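Local coordinates for protein Myo-inositol phosphohydrolase (Mitsuokella multacida, PDB 4WU3) that probably removes phosphate from inositol hexakisphosphate, as a phytase of the protein tyrosine phosphatase-like family, and binds inositol-(1,3,4,5)-tetrakisphosphate, at residues Met253-Ile258 against Tyr301-His306; Lys260-Val265 against Asp309-Asn314; Ser361-Asp366 against Pro378-Lys383; Asp566-Gln571 against Tyr578-Ile583. The protein carries 2 engineered substitutions. All coordinates share one frame; numbering follows the deposited sequence.

Contact 1 of 4, residues Met253-Ile258 against Tyr301-His306; sequences MVMHDI and YQFVQH
V254 and M255 face V304 and F303 from two helices that run in the same direction, their local axes 15° apart and 10.5 Å from each other at closest approach. The two valines meet through one methyl each, V254 CG1 lying 3.8 Å from V304 CG1, with the side chains crossing at about a right angle. Beside them M255 forms a Met-aromatic contact: its SD approaches the edge of the F303 ring, close to the ring plane, 3.8 Å from F303 CE2. A bend at the last torsion of M255 (chi3 65°) carries its methyl off to one side, so that sulfur is the atom nearest the ring. I258 CD1 rests 4.0 Å from the backbone O of V304. F307, one turn further along helix 291-313, touches both M255 and I258, and L282 packs on V254. No hydrogen bond joins the two segments; this buried seam between helices 247-261 and 291-313 therefore depends on dispersion and a weak sulfur-ring interaction.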
loop_
_atom_site.group_PDB
_atom_site.type_symbol
_atom_site.label_atom_id
_atom_site.label_comp_id
_atom_site.label_asym_id
_atom_site.label_seq_id
_atom_site.Cartn_x
_atom_site.Cartn_y
_atom_site.Cartn_z
ATOM N N MET A 253 8.103 -18.917 5.664
ATOM C CA MET A 253 8.766 -20.109 5.133
ATOM C C MET A 253 9.988 -19.701 4.320
ATOM O O MET A 253 11.037 -20.357 4.379
ATOM C CB MET A 253 7.805 -20.917 4.262
ATOM C CG MET A 253 6.870 -21.807 5.063
ATOM S SD MET A 253 7.751 -23.113 5.943
ATOM C CE MET A 253 7.926 -24.322 4.632
ATOM N N VAL A 254 9.837 -18.609 3.567
ATOM C CA VAL A 254 10.941 -17.997 2.823
ATOM C C VAL A 254 12.009 -17.430 3.761
ATOM O O VAL A 254 13.197 -17.639 3.533
ATOM C CB VAL A 254 10.434 -16.890 1.880
ATOM C CG1 VAL A 254 11.577 -16.008 1.397
ATOM C CG2 VAL A 254 9.718 -17.514 0.695
ATOM N N MET A 255 11.602 -16.726 4.814
ATOM C CA MET A 255 12.561 -16.264 5.829
ATOM C C MET A 255 13.346 -17.423 6.462
ATOM O O MET A 255 14.563 -17.352 6.629
ATOM C CB MET A 255 11.847 -15.478 6.932
ATOM C CG MET A 255 11.322 -14.124 6.490
ATOM S SD MET A 255 10.192 -13.405 7.703
ATOM C CE MET A 255 11.299 -13.139 9.095
ATOM N N HIS A 256 12.641 -18.486 6.822
ATOM C CA HIS A 256 13.267 -19.667 7.413
ATOM C C HIS A 256 14.325 -20.246 6.470
ATOM O O HIS A 256 15.467 -20.481 6.868
ATOM C CB HIS A 256 12.186 -20.713 7.723
ATOM C CG HIS A 256 12.643 -21.832 8.611
ATOM N ND1 HIS A 256 12.473 -21.819 9.979
ATOM C CD2 HIS A 256 13.251 -23.004 8.320
ATOM C CE1 HIS A 256 12.967 -22.931 10.494
ATOM N NE2 HIS A 256 13.437 -23.671 9.507
ATOM N N ASP A 257 13.931 -20.466 5.216
ATOM C CA ASP A 257 14.818 -21.021 4.196
ATOM C C ASP A 257 16.065 -20.135 4.095
ATOM O O ASP A 257 17.191 -20.624 4.054
ATOM C CB ASP A 257 14.073 -21.081 2.864
ATOM C CG ASP A 257 14.733 -21.996 1.844
ATOM O OD1 ASP A 257 15.945 -22.272 1.953
ATOM O OD2 ASP A 257 14.036 -22.427 0.902
ATOM N N ILE A 258 15.856 -18.821 4.087
ATOM C CA ILE A 258 16.954 -17.865 4.005
ATOM C C ILE A 258 17.909 -17.961 5.205
ATOM O O ILE A 258 19.132 -17.936 5.051
ATOM C CB ILE A 258 16.399 -16.430 3.914
ATOM C CG1 ILE A 258 15.890 -16.148 2.491
ATOM C CG2 ILE A 258 17.452 -15.425 4.345
ATOM C CD1 ILE A 258 14.942 -14.970 2.410
ATOM N N TYR A 301 7.146 -8.529 -1.343
ATOM C CA TYR A 301 8.219 -9.107 -2.149
ATOM C C TYR A 301 9.534 -8.403 -1.843
ATOM O O TYR A 301 10.567 -9.032 -1.662
ATOM C CB TYR A 301 7.924 -8.999 -3.639
ATOM C CG TYR A 301 8.991 -9.599 -4.533
ATOM C CD1 TYR A 301 9.590 -10.815 -4.225
ATOM C CD2 TYR A 301 9.362 -8.970 -5.714
ATOM C CE1 TYR A 301 10.553 -11.372 -5.049
ATOM C CE2 TYR A 301 10.317 -9.524 -6.552
ATOM C CZ TYR A 301 10.909 -10.719 -6.214
ATOM O OH TYR A 301 11.857 -11.263 -7.044
ATOM N N GLN A 302 9.482 -7.088 -1.796
ATOM C CA GLN A 302 10.654 -6.307 -1.487
ATOM C C GLN A 302 11.158 -6.638 -0.092
ATOM O O GLN A 302 12.359 -6.626 0.153
ATOM C CB GLN A 302 10.332 -4.818 -1.609
ATOM C CG GLN A 302 10.121 -4.382 -3.046
ATOM C CD GLN A 302 9.789 -2.913 -3.187
ATOM O OE1 GLN A 302 9.216 -2.297 -2.298
ATOM N NE2 GLN A 302 10.135 -2.352 -4.325
ATOM N N PHE A 303 10.247 -6.929 0.831
ATOM C CA PHE A 303 10.687 -7.250 2.169
ATOM C C PHE A 303 11.560 -8.489 2.185
ATOM O O PHE A 303 12.566 -8.508 2.878
ATOM C CB PHE A 303 9.536 -7.475 3.157
ATOM C CG PHE A 303 9.977 -8.201 4.391
ATOM C CD1 PHE A 303 10.893 -7.622 5.254
ATOM C CD2 PHE A 303 9.523 -9.476 4.666
ATOM C CE1 PHE A 303 11.330 -8.300 6.381
ATOM C CE2 PHE A 303 9.949 -10.157 5.790
ATOM C CZ PHE A 303 10.857 -9.570 6.647
ATOM N N VAL A 304 11.171 -9.539 1.470
ATOM C CA VAL A 304 11.966 -10.769 1.521
ATOM C C VAL A 304 13.313 -10.577 0.825
ATOM O O VAL A 304 14.277 -11.227 1.179
ATOM C CB VAL A 304 11.228 -12.028 1.002
ATOM C CG1 VAL A 304 10.275 -12.529 2.063
ATOM C CG2 VAL A 304 10.503 -11.763 -0.302
ATOM N N GLN A 305 13.374 -9.671 -0.153
ATOM C CA GLN A 305 14.654 -9.305 -0.765
ATOM C C GLN A 305 15.556 -8.666 0.285
ATOM O O GLN A 305 16.734 -8.983 0.383
ATOM C CB GLN A 305 14.453 -8.337 -1.932
ATOM C CG GLN A 305 13.660 -8.910 -3.100
ATOM C CD GLN A 305 13.429 -7.899 -4.207
ATOM O OE1 GLN A 305 12.338 -7.360 -4.358
ATOM N NE2 GLN A 305 14.462 -7.644 -4.994
ATOM N N HIS A 306 15.001 -7.763 1.075
ATOM C CA HIS A 306 15.808 -7.066 2.075
ATOM C C HIS A 306 16.242 -8.006 3.188
ATOM O O HIS A 306 17.372 -7.914 3.660
ATOM C CB HIS A 306 15.051 -5.881 2.674
ATOM C CG HIS A 306 14.659 -4.847 1.670
ATOM N ND1 HIS A 306 15.529 -4.371 0.712
ATOM C CD2 HIS A 306 13.491 -4.190 1.479
ATOM C CE1 HIS A 306 14.908 -3.471 -0.030
ATOM N NE2 HIS A 306 13.671 -3.343 0.414
#

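Contact 2 of 4, residues Lys260-Val265 against Asp309-Asn314; sequences KNAKDV and DYVKEN
A262 and V311 meet by their methyls, A262 CB lying 4.0 Å from V311 CG1, just past N261 and beside the last turn of helix 291-313. The V311 branch that touches is the one anti to the backbone N (chi1 178°). Next to this small apolar contact K312 reaches across with a chain bent at both chi2 and chi3 (-77° and -110°), which lays its methylenes alongside the backbone of A262: K312 CD is 3.7 Å from A262 O. The ammonium does not bond that carbonyl directly. Instead a water bridges them, donating to A262 O at 3.1 Å and accepting from K312 NZ at 2.9 Å. At the C-terminal end of helix 291-313, N314 ND2 gives a 2.9 Å hydrogen bond to Y310 O, in the carbonyl plane and on a lone pair. On the same helix D309 forms a salt bridge with K329 of the second subunit. The rest of the contact is mainly a lysine chain laid along A262 at an exposed margin; the positive charge, with A262 O reached through water and K263 O also near, would probably be eased by these two backbone carbonyls.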
loop_
_atom_site.group_PDB
_atom_site.type_symbol
_atom_site.label_atom_id
_atom_site.label_comp_id
_atom_site.label_asym_id
_atom_site.label_seq_id
_atom_site.Cartn_x
_atom_site.Cartn_y
_atom_site.Cartn_z
ATOM N N LYS A 260 18.509 -20.527 6.972
ATOM C CA LYS A 260 19.253 -21.776 6.885
ATOM C C LYS A 260 20.199 -21.826 5.682
ATOM O O LYS A 260 21.219 -22.484 5.737
ATOM C CB LYS A 260 18.295 -22.963 6.783
ATOM C CG LYS A 260 17.368 -23.138 7.961
ATOM C CD LYS A 260 18.129 -23.543 9.199
ATOM C CE LYS A 260 17.152 -23.842 10.321
ATOM N NZ LYS A 260 17.821 -24.400 11.529
ATOM N N ASN A 261 19.868 -21.140 4.598
ATOM C CA ASN A 261 20.505 -21.442 3.333
ATOM C C ASN A 261 20.964 -20.257 2.503
ATOM O O ASN A 261 21.467 -20.446 1.400
ATOM C CB ASN A 261 19.548 -22.277 2.489
ATOM C CG ASN A 261 19.187 -23.592 3.145
ATOM O OD1 ASN A 261 20.063 -24.349 3.561
ATOM N ND2 ASN A 261 17.890 -23.880 3.233
ATOM N N ALA A 262 20.795 -19.037 2.996
ATOM C CA ALA A 262 21.112 -17.886 2.162
ATOM C C ALA A 262 22.536 -17.978 1.627
ATOM O O ALA A 262 22.801 -17.525 0.517
ATOM C CB ALA A 262 20.912 -16.585 2.920
ATOM N N LYS A 263 23.439 -18.577 2.404
ATOM C CA LYS A 263 24.861 -18.634 2.048
ATOM C C LYS A 263 25.125 -19.441 0.791
ATOM O O LYS A 263 26.066 -19.163 0.053
ATOM C CB LYS A 263 25.680 -19.273 3.172
ATOM C CG LYS A 263 25.913 -18.389 4.378
ATOM C CD LYS A 263 26.608 -19.160 5.493
ATOM C CE LYS A 263 26.617 -18.366 6.790
ATOM N NZ LYS A 263 27.415 -19.023 7.861
ATOM N N ASP A 264 24.302 -20.456 0.570
ATOM C CA ASP A 264 24.560 -21.438 -0.466
ATOM C C ASP A 264 23.550 -21.386 -1.591
ATOM O O ASP A 264 23.785 -21.956 -2.648
ATOM C CB ASP A 264 24.546 -22.832 0.151
ATOM C CG ASP A 264 25.552 -22.970 1.270
ATOM O OD1 ASP A 264 26.698 -22.501 1.101
ATOM O OD2 ASP A 264 25.194 -23.534 2.321
ATOM N N VAL A 265 22.427 -20.707 -1.364
ATOM C CA VAL A 265 21.314 -20.713 -2.323
ATOM C C VAL A 265 20.875 -19.298 -2.678
ATOM O O VAL A 265 20.793 -18.421 -1.819
ATOM C CB VAL A 265 20.117 -21.515 -1.756
ATOM C CG1 VAL A 265 18.965 -21.553 -2.738
ATOM C CG2 VAL A 265 20.559 -22.927 -1.408
ATOM N N ASP A 309 19.192 -10.076 1.884
ATOM C CA ASP A 309 20.389 -9.241 1.975
ATOM C C ASP A 309 20.899 -9.129 3.413
ATOM O O ASP A 309 22.095 -9.187 3.640
ATOM C CB ASP A 309 20.119 -7.840 1.408
ATOM C CG ASP A 309 19.912 -7.847 -0.080
ATOM O OD1 ASP A 309 20.214 -8.867 -0.701
ATOM O OD2 ASP A 309 19.430 -6.842 -0.635
ATOM N N TYR A 310 19.989 -8.962 4.369
ATOM C CA TYR A 310 20.359 -8.828 5.772
ATOM C C TYR A 310 21.057 -10.086 6.277
ATOM O O TYR A 310 22.104 -10.012 6.923
ATOM C CB TYR A 310 19.130 -8.562 6.638
ATOM C CG TYR A 310 19.370 -8.840 8.098
ATOM C CD1 TYR A 310 20.138 -7.983 8.867
ATOM C CD2 TYR A 310 18.825 -9.967 8.712
ATOM C CE1 TYR A 310 20.362 -8.235 10.200
ATOM C CE2 TYR A 310 19.041 -10.220 10.051
ATOM C CZ TYR A 310 19.812 -9.351 10.788
ATOM O OH TYR A 310 20.049 -9.612 12.120
ATOM N N VAL A 311 20.482 -11.244 5.982
ATOM C CA VAL A 311 21.086 -12.491 6.409
ATOM C C VAL A 311 22.423 -12.691 5.687
ATOM O O VAL A 311 23.405 -13.114 6.300
ATOM C CB VAL A 311 20.144 -13.687 6.211
ATOM C CG1 VAL A 311 20.837 -14.984 6.619
ATOM C CG2 VAL A 311 18.887 -13.494 7.054
ATOM N N LYS A 312 22.476 -12.360 4.403
ATOM C CA LYS A 312 23.730 -12.460 3.662
ATOM C C LYS A 312 24.845 -11.627 4.284
ATOM O O LYS A 312 25.959 -12.112 4.482
ATOM C CB LYS A 312 23.535 -12.037 2.213
ATOM C CG LYS A 312 23.083 -13.174 1.326
ATOM C CD LYS A 312 24.235 -14.103 0.992
ATOM C CE LYS A 312 24.620 -13.983 -0.470
ATOM N NZ LYS A 312 25.384 -15.180 -0.896
ATOM N N GLU A 313 24.536 -10.379 4.608
ATOM C CA GLU A 313 25.530 -9.472 5.183
ATOM C C GLU A 313 25.783 -9.725 6.666
ATOM O O GLU A 313 26.830 -9.356 7.172
ATOM C CB GLU A 313 25.105 -8.013 4.984
ATOM C CG GLU A 313 25.192 -7.545 3.536
ATOM C CD GLU A 313 24.296 -6.355 3.235
ATOM O OE1 GLU A 313 24.149 -5.464 4.107
ATOM O OE2 GLU A 313 23.734 -6.321 2.117
ATOM N N ASN A 314 24.832 -10.346 7.359
ATOM C CA ASN A 314 24.951 -10.538 8.799
ATOM C C ASN A 314 24.706 -11.991 9.213
ATOM O O ASN A 314 23.738 -12.279 9.913
ATOM C CB ASN A 314 23.958 -9.647 9.540
ATOM C CG ASN A 314 24.124 -8.169 9.221
ATOM O OD1 ASN A 314 24.839 -7.441 9.916
ATOM N ND2 ASN A 314 23.430 -7.709 8.189
HETATM O O HOH W 1 24.200 -17.503 -2.195
#

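Contact 3 of 4, residues Ser361-Asp366 against Pro378-Lys383; sequences SAFRTD and PTPTRK
S361 and F363 are both gripped by R382, which serves one with its N-H groups and the other with its flat face. R382 NH1 donates to S361 O at 2.8 Å, with an N-H...O angle of 153°; the oxygen sits near the guanidinium plane and the donor in the carbonyl plane. A second, weak bond of 3.2 Å runs from R382 NH2 to the same S361 O, while NH1 also donates to M359 O. Bent at chi3 (79°), the side chain brings its guanidinium onto F363, planes 22° apart, in a flat guanidinium-ring stack with R382 NH2 over one face of the ring, toward its rim, 3.4 Å from F363 CE1. P380 CD meets the same ring obliquely, 4.2 Å from F363 CE2. A leucine in place of R382 would probably leave the carbonyls of S361 and M359 without this donor and take the stacked guanidinium off the F363 face. Several other polar groups are paired as well: S361 OG with T358 N, R364 NH1 with D366 OD2 in a 3.0 Å salt bridge, and T381 OG1 with K383 N at 3.0 Å, an ST turn. Both segments belong to the loop between strand 357-358 and helix 385-388, and they lie against helix 564-573, where L573 touches both F363 and P380 and R364 NH2 bonds Y572 O.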
loop_
_atom_site.group_PDB
_atom_site.type_symbol
_atom_site.label_atom_id
_atom_site.label_comp_id
_atom_site.label_asym_id
_atom_site.label_seq_id
_atom_site.Cartn_x
_atom_site.Cartn_y
_atom_site.Cartn_z
ATOM N N SER A 361 -13.442 17.463 49.754
ATOM C CA SER A 361 -13.936 18.495 48.839
ATOM C C SER A 361 -15.413 18.317 48.508
ATOM O O SER A 361 -15.982 17.256 48.732
ATOM C CB SER A 361 -13.130 18.491 47.533
ATOM O OG SER A 361 -11.813 18.977 47.740
ATOM N N ALA A 362 -16.027 19.365 47.965
ATOM C CA ALA A 362 -17.412 19.282 47.493
ATOM C C ALA A 362 -17.483 18.580 46.142
ATOM O O ALA A 362 -16.594 18.729 45.301
ATOM C CB ALA A 362 -18.019 20.673 47.382
ATOM N N PHE A 363 -18.540 17.804 45.938
ATOM C CA PHE A 363 -18.816 17.246 44.618
ATOM C C PHE A 363 -18.980 18.374 43.602
ATOM O O PHE A 363 -19.430 19.476 43.940
ATOM C CB PHE A 363 -20.084 16.391 44.644
ATOM C CG PHE A 363 -19.916 15.067 45.340
ATOM C CD1 PHE A 363 -18.657 14.548 45.593
ATOM C CD2 PHE A 363 -21.023 14.323 45.702
ATOM C CE1 PHE A 363 -18.512 13.322 46.216
ATOM C CE2 PHE A 363 -20.879 13.099 46.325
ATOM C CZ PHE A 363 -19.624 12.598 46.581
ATOM N N ARG A 364 -18.628 18.093 42.353
ATOM C CA ARG A 364 -18.766 19.067 41.277
ATOM C C ARG A 364 -20.228 19.277 40.888
ATOM O O ARG A 364 -21.073 18.418 41.117
ATOM C CB ARG A 364 -17.989 18.604 40.045
ATOM C CG ARG A 364 -18.594 17.399 39.352
ATOM C CD ARG A 364 -18.049 17.289 37.944
ATOM N NE ARG A 364 -16.865 16.451 37.896
ATOM C CZ ARG A 364 -15.915 16.537 36.974
ATOM N NH1 ARG A 364 -15.962 17.439 36.028
ATOM N NH2 ARG A 364 -14.897 15.724 37.004
ATOM N N THR A 365 -20.516 20.418 40.273
ATOM C CA THR A 365 -21.872 20.718 39.819
ATOM C C THR A 365 -21.994 20.675 38.300
ATOM O O THR A 365 -23.065 20.947 37.757
ATOM C CB THR A 365 -22.307 22.114 40.279
ATOM O OG1 THR A 365 -21.406 23.085 39.740
ATOM C CG2 THR A 365 -22.297 22.197 41.792
ATOM N N ASP A 366 -20.904 20.325 37.620
ATOM C CA ASP A 366 -20.881 20.290 36.162
ATOM C C ASP A 366 -20.865 18.860 35.617
ATOM O O ASP A 366 -20.187 18.575 34.626
ATOM C CB ASP A 366 -19.670 21.064 35.641
ATOM C CG ASP A 366 -18.345 20.519 36.177
ATOM O OD1 ASP A 366 -18.038 20.707 37.371
ATOM O OD2 ASP A 366 -17.600 19.909 35.392
ATOM N N PRO A 378 -25.091 9.695 40.558
ATOM C CA PRO A 378 -24.865 11.054 41.042
ATOM C C PRO A 378 -24.825 11.135 42.573
ATOM O O PRO A 378 -24.421 12.160 43.124
ATOM C CB PRO A 378 -26.049 11.841 40.467
ATOM C CG PRO A 378 -27.104 10.824 40.178
ATOM C CD PRO A 378 -26.430 9.502 39.974
ATOM N N THR A 379 -25.197 10.049 43.246
ATOM C CA THR A 379 -25.318 10.060 44.703
ATOM C C THR A 379 -24.621 8.863 45.354
ATOM O O THR A 379 -25.260 8.061 46.033
ATOM C CB THR A 379 -26.804 10.061 45.137
ATOM O OG1 THR A 379 -27.455 8.869 44.669
ATOM C CG2 THR A 379 -27.524 11.272 44.573
ATOM N N PRO A 380 -23.303 8.739 45.151
ATOM C CA PRO A 380 -22.566 7.636 45.747
ATOM C C PRO A 380 -22.339 7.886 47.224
ATOM O O PRO A 380 -22.421 9.026 47.676
ATOM C CB PRO A 380 -21.235 7.668 45.005
ATOM C CG PRO A 380 -21.039 9.111 44.706
ATOM C CD PRO A 380 -22.414 9.683 44.458
ATOM N N THR A 381 -22.065 6.825 47.971
ATOM C CA THR A 381 -21.776 6.963 49.389
ATOM C C THR A 381 -20.458 7.705 49.551
ATOM O O THR A 381 -19.554 7.542 48.739
ATOM C CB THR A 381 -21.679 5.599 50.100
ATOM O OG1 THR A 381 -21.292 5.803 51.466
ATOM C CG2 THR A 381 -20.648 4.690 49.421
ATOM N N ARG A 382 -20.362 8.518 50.600
ATOM C CA ARG A 382 -19.129 9.221 50.930
ATOM C C ARG A 382 -18.405 8.510 52.055
ATOM O O ARG A 382 -17.540 9.079 52.732
ATOM C CB ARG A 382 -19.413 10.662 51.353
ATOM C CG ARG A 382 -19.680 11.633 50.210
ATOM C CD ARG A 382 -19.551 13.088 50.666
ATOM N NE ARG A 382 -18.153 13.532 50.748
ATOM C CZ ARG A 382 -17.618 14.496 49.996
ATOM N NH1 ARG A 382 -16.343 14.819 50.141
ATOM N NH2 ARG A 382 -18.354 15.152 49.105
ATOM N N LYS A 383 -18.737 7.246 52.243
ATOM C CA LYS A 383 -18.173 6.494 53.342
ATOM C C LYS A 383 -16.662 6.260 53.228
ATOM O O LYS A 383 -16.151 5.759 52.228
ATOM C CB LYS A 383 -18.906 5.167 53.469
ATOM C CG LYS A 383 -18.320 4.298 54.534
ATOM C CD LYS A 383 -17.271 3.390 53.947
ATOM C CE LYS A 383 -16.529 2.753 55.095
ATOM N NZ LYS A 383 -15.658 1.647 54.648
#

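Contact 4 of 4, residues Asp566-Gln571 against Tyr578-Ile583; sequences DILSRQ and YVAYEI
L568, on helix 564-573, packs into the type I beta turn from Y578 to Y581, in the C-terminal of the chain's two PTP-like halves, each built on a five-stranded mixed sheet. L568 CB presses on the tyrosine ring, 3.5 Å from Y578 CE1, approaching obliquely. With CG anti to the carbonyl carbon (chi1 -62°), the two methyls reach further along the turn: L568 CD1 lies 3.9 Å from A580 CB, and L568 CD2 lies 4.0 Å from V579 CB. A552 of helix 545-558 and I603 of helix 593-613 also touch this leucine, making the site a small apolar core between three helices and the loop. The Y578 and L568 side chains cross at about a right angle; Y578 CE1 lies 3.7 Å from S569 N, and S569 OG stands at the ring edge in its plane. That hydroxyl is engaged by G565 O and T377 N, whereas Y578 OH is hydrogen-bonded to K374 O, tying the turn to the loop between strand 357-358 and helix 385-388. Were Y578 replaced by an alanine, L568 CB would probably lose its cover on this side and K374 O its hydroxyl partner. The turn itself is closed by Y581 N bonding Y578 O at 3.1 Å. Between helix and turn a water donates to L568 O at 2.9 Å and accepts from V579 N at 3.1 Å.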
loop_
_atom_site.group_PDB
_atom_site.type_symbol
_atom_site.label_atom_id
_atom_site.label_comp_id
_atom_site.label_asym_id
_atom_site.label_seq_id
_atom_site.Cartn_x
_atom_site.Cartn_y
_atom_site.Cartn_z
ATOM N N ASP A 566 -19.774 3.240 42.990
ATOM C CA ASP A 566 -19.723 4.347 43.952
ATOM C C ASP A 566 -18.317 4.967 44.028
ATOM O O ASP A 566 -18.159 6.194 44.070
ATOM C CB ASP A 566 -20.174 3.889 45.340
ATOM C CG ASP A 566 -21.686 3.808 45.469
ATOM O OD1 ASP A 566 -22.393 3.985 44.460
ATOM O OD2 ASP A 566 -22.176 3.565 46.590
ATOM N N ILE A 567 -17.300 4.114 44.033
ATOM C CA ILE A 567 -15.913 4.575 44.008
ATOM C C ILE A 567 -15.678 5.448 42.766
ATOM O O ILE A 567 -15.251 6.602 42.865
ATOM C CB ILE A 567 -14.936 3.390 43.961
ATOM C CG1 ILE A 567 -15.028 2.548 45.238
ATOM C CG2 ILE A 567 -13.517 3.878 43.736
ATOM C CD1 ILE A 567 -14.397 3.184 46.460
ATOM N N LEU A 568 -15.956 4.897 41.592
ATOM C CA LEU A 568 -15.698 5.624 40.350
ATOM C C LEU A 568 -16.520 6.902 40.292
ATOM O O LEU A 568 -16.050 7.955 39.850
ATOM C CB LEU A 568 -15.985 4.735 39.137
ATOM C CG LEU A 568 -15.090 3.496 39.059
ATOM C CD1 LEU A 568 -15.258 2.794 37.723
ATOM C CD2 LEU A 568 -13.623 3.835 39.291
ATOM N N SER A 569 -17.753 6.814 40.761
ATOM C CA SER A 569 -18.635 7.965 40.757
ATOM C C SER A 569 -18.136 9.084 41.684
ATOM O O SER A 569 -18.065 10.244 41.286
ATOM C CB SER A 569 -20.050 7.528 41.123
ATOM O OG SER A 569 -20.548 6.601 40.162
ATOM N N ARG A 570 -17.757 8.759 42.911
ATOM C CA ARG A 570 -17.307 9.815 43.791
ATOM C C ARG A 570 -15.953 10.384 43.366
ATOM O O ARG A 570 -15.746 11.600 43.445
ATOM C CB ARG A 570 -17.302 9.367 45.249
ATOM C CG ARG A 570 -16.288 8.305 45.618
ATOM C CD ARG A 570 -16.779 7.591 46.860
ATOM N NE ARG A 570 -15.707 6.956 47.607
ATOM C CZ ARG A 570 -15.884 6.370 48.779
ATOM N NH1 ARG A 570 -14.877 5.816 49.405
ATOM N NH2 ARG A 570 -17.068 6.334 49.339
ATOM N N GLN A 571 -15.041 9.538 42.881
ATOM C CA GLN A 571 -13.760 10.051 42.361
ATOM C C GLN A 571 -13.995 10.992 41.161
ATOM O O GLN A 571 -13.268 11.977 40.979
ATOM C CB GLN A 571 -12.800 8.913 41.996
ATOM C CG GLN A 571 -12.273 8.114 43.184
ATOM C CD GLN A 571 -11.681 8.987 44.275
ATOM O OE1 GLN A 571 -11.079 10.030 44.011
ATOM N NE2 GLN A 571 -11.855 8.563 45.512
ATOM N N TYR A 578 -13.873 9.828 34.849
ATOM C CA TYR A 578 -14.474 8.535 35.151
ATOM C C TYR A 578 -13.574 7.453 34.568
ATOM O O TYR A 578 -13.398 7.387 33.347
ATOM C CB TYR A 578 -15.877 8.433 34.548
ATOM C CG TYR A 578 -16.729 7.357 35.190
ATOM C CD1 TYR A 578 -17.295 7.560 36.442
ATOM C CD2 TYR A 578 -16.962 6.144 34.552
ATOM C CE1 TYR A 578 -18.064 6.586 37.042
ATOM C CE2 TYR A 578 -17.732 5.161 35.148
ATOM C CZ TYR A 578 -18.281 5.392 36.390
ATOM O OH TYR A 578 -19.048 4.434 37.003
ATOM N N VAL A 579 -13.014 6.605 35.431
ATOM C CA VAL A 579 -11.974 5.682 35.005
ATOM C C VAL A 579 -12.479 4.698 33.961
ATOM O O VAL A 579 -11.696 4.214 33.157
ATOM C CB VAL A 579 -11.395 4.872 36.177
ATOM C CG1 VAL A 579 -10.328 3.898 35.679
ATOM C CG2 VAL A 579 -10.821 5.796 37.237
ATOM N N ALA A 580 -13.776 4.389 33.986
ATOM C CA ALA A 580 -14.327 3.345 33.114
ATOM C C ALA A 580 -15.016 3.933 31.889
ATOM O O ALA A 580 -15.815 3.265 31.236
ATOM C CB ALA A 580 -15.282 2.429 33.878
ATOM N N TYR A 581 -14.678 5.174 31.565
ATOM C CA TYR A 581 -15.181 5.801 30.351
ATOM C C TYR A 581 -14.794 4.985 29.124
ATOM O O TYR A 581 -13.656 4.515 28.999
ATOM C CB TYR A 581 -14.641 7.228 30.215
ATOM C CG TYR A 581 -14.993 7.897 28.895
ATOM C CD1 TYR A 581 -16.270 8.384 28.656
ATOM C CD2 TYR A 581 -14.044 8.030 27.887
ATOM C CE1 TYR A 581 -16.590 8.984 27.448
ATOM C CE2 TYR A 581 -14.354 8.631 26.684
ATOM C CZ TYR A 581 -15.623 9.108 26.468
ATOM O OH TYR A 581 -15.916 9.702 25.269
ATOM N N GLU A 582 -15.751 4.811 28.221
ATOM C CA GLU A 582 -15.467 4.220 26.924
ATOM C C GLU A 582 -16.106 5.093 25.865
ATOM O O GLU A 582 -17.138 5.723 26.111
ATOM C CB GLU A 582 -16.004 2.787 26.816
ATOM C CG GLU A 582 -15.591 1.883 27.958
ATOM C CD GLU A 582 -15.628 0.424 27.576
ATOM O OE1 GLU A 582 -16.348 -0.356 28.224
ATOM O OE2 GLU A 582 -14.927 0.047 26.627
ATOM N N ILE A 583 -15.477 5.139 24.696
ATOM C CA ILE A 583 -16.013 5.889 23.573
ATOM C C ILE A 583 -17.136 5.089 22.943
ATOM O O ILE A 583 -16.938 3.954 22.516
ATOM C CB ILE A 583 -14.940 6.163 22.518
ATOM C CG1 ILE A 583 -13.852 7.045 23.119
ATOM C CG2 ILE A 583 -15.562 6.816 21.292
ATOM C CD1 ILE A 583 -12.705 7.327 22.175
HETATM O O HOH W 2 -13.612 7.833 38.212
#

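From the N terminus, helix 247-261 and the turn just after it supply the first halves of contacts 1 and 2, and helix 291-313 returns to meet them in the same order. The two contacts therefore cross along the chain, each closing a loop of more than 40 residues that includes helix 267-276, and they join directly where I258 packs on V311. Contacts 3 and 4 follow in series, on the opposite side of the chain's centre, contacts 1 and 3 having centres about 60 Å apart. Each closes a short loop, and R570 of helix 564-573 couples them by probable hydrogen bonds to T381 O and K383 O. Together they fasten the loop before helix 385-388 to the segment leading toward helix 593-613.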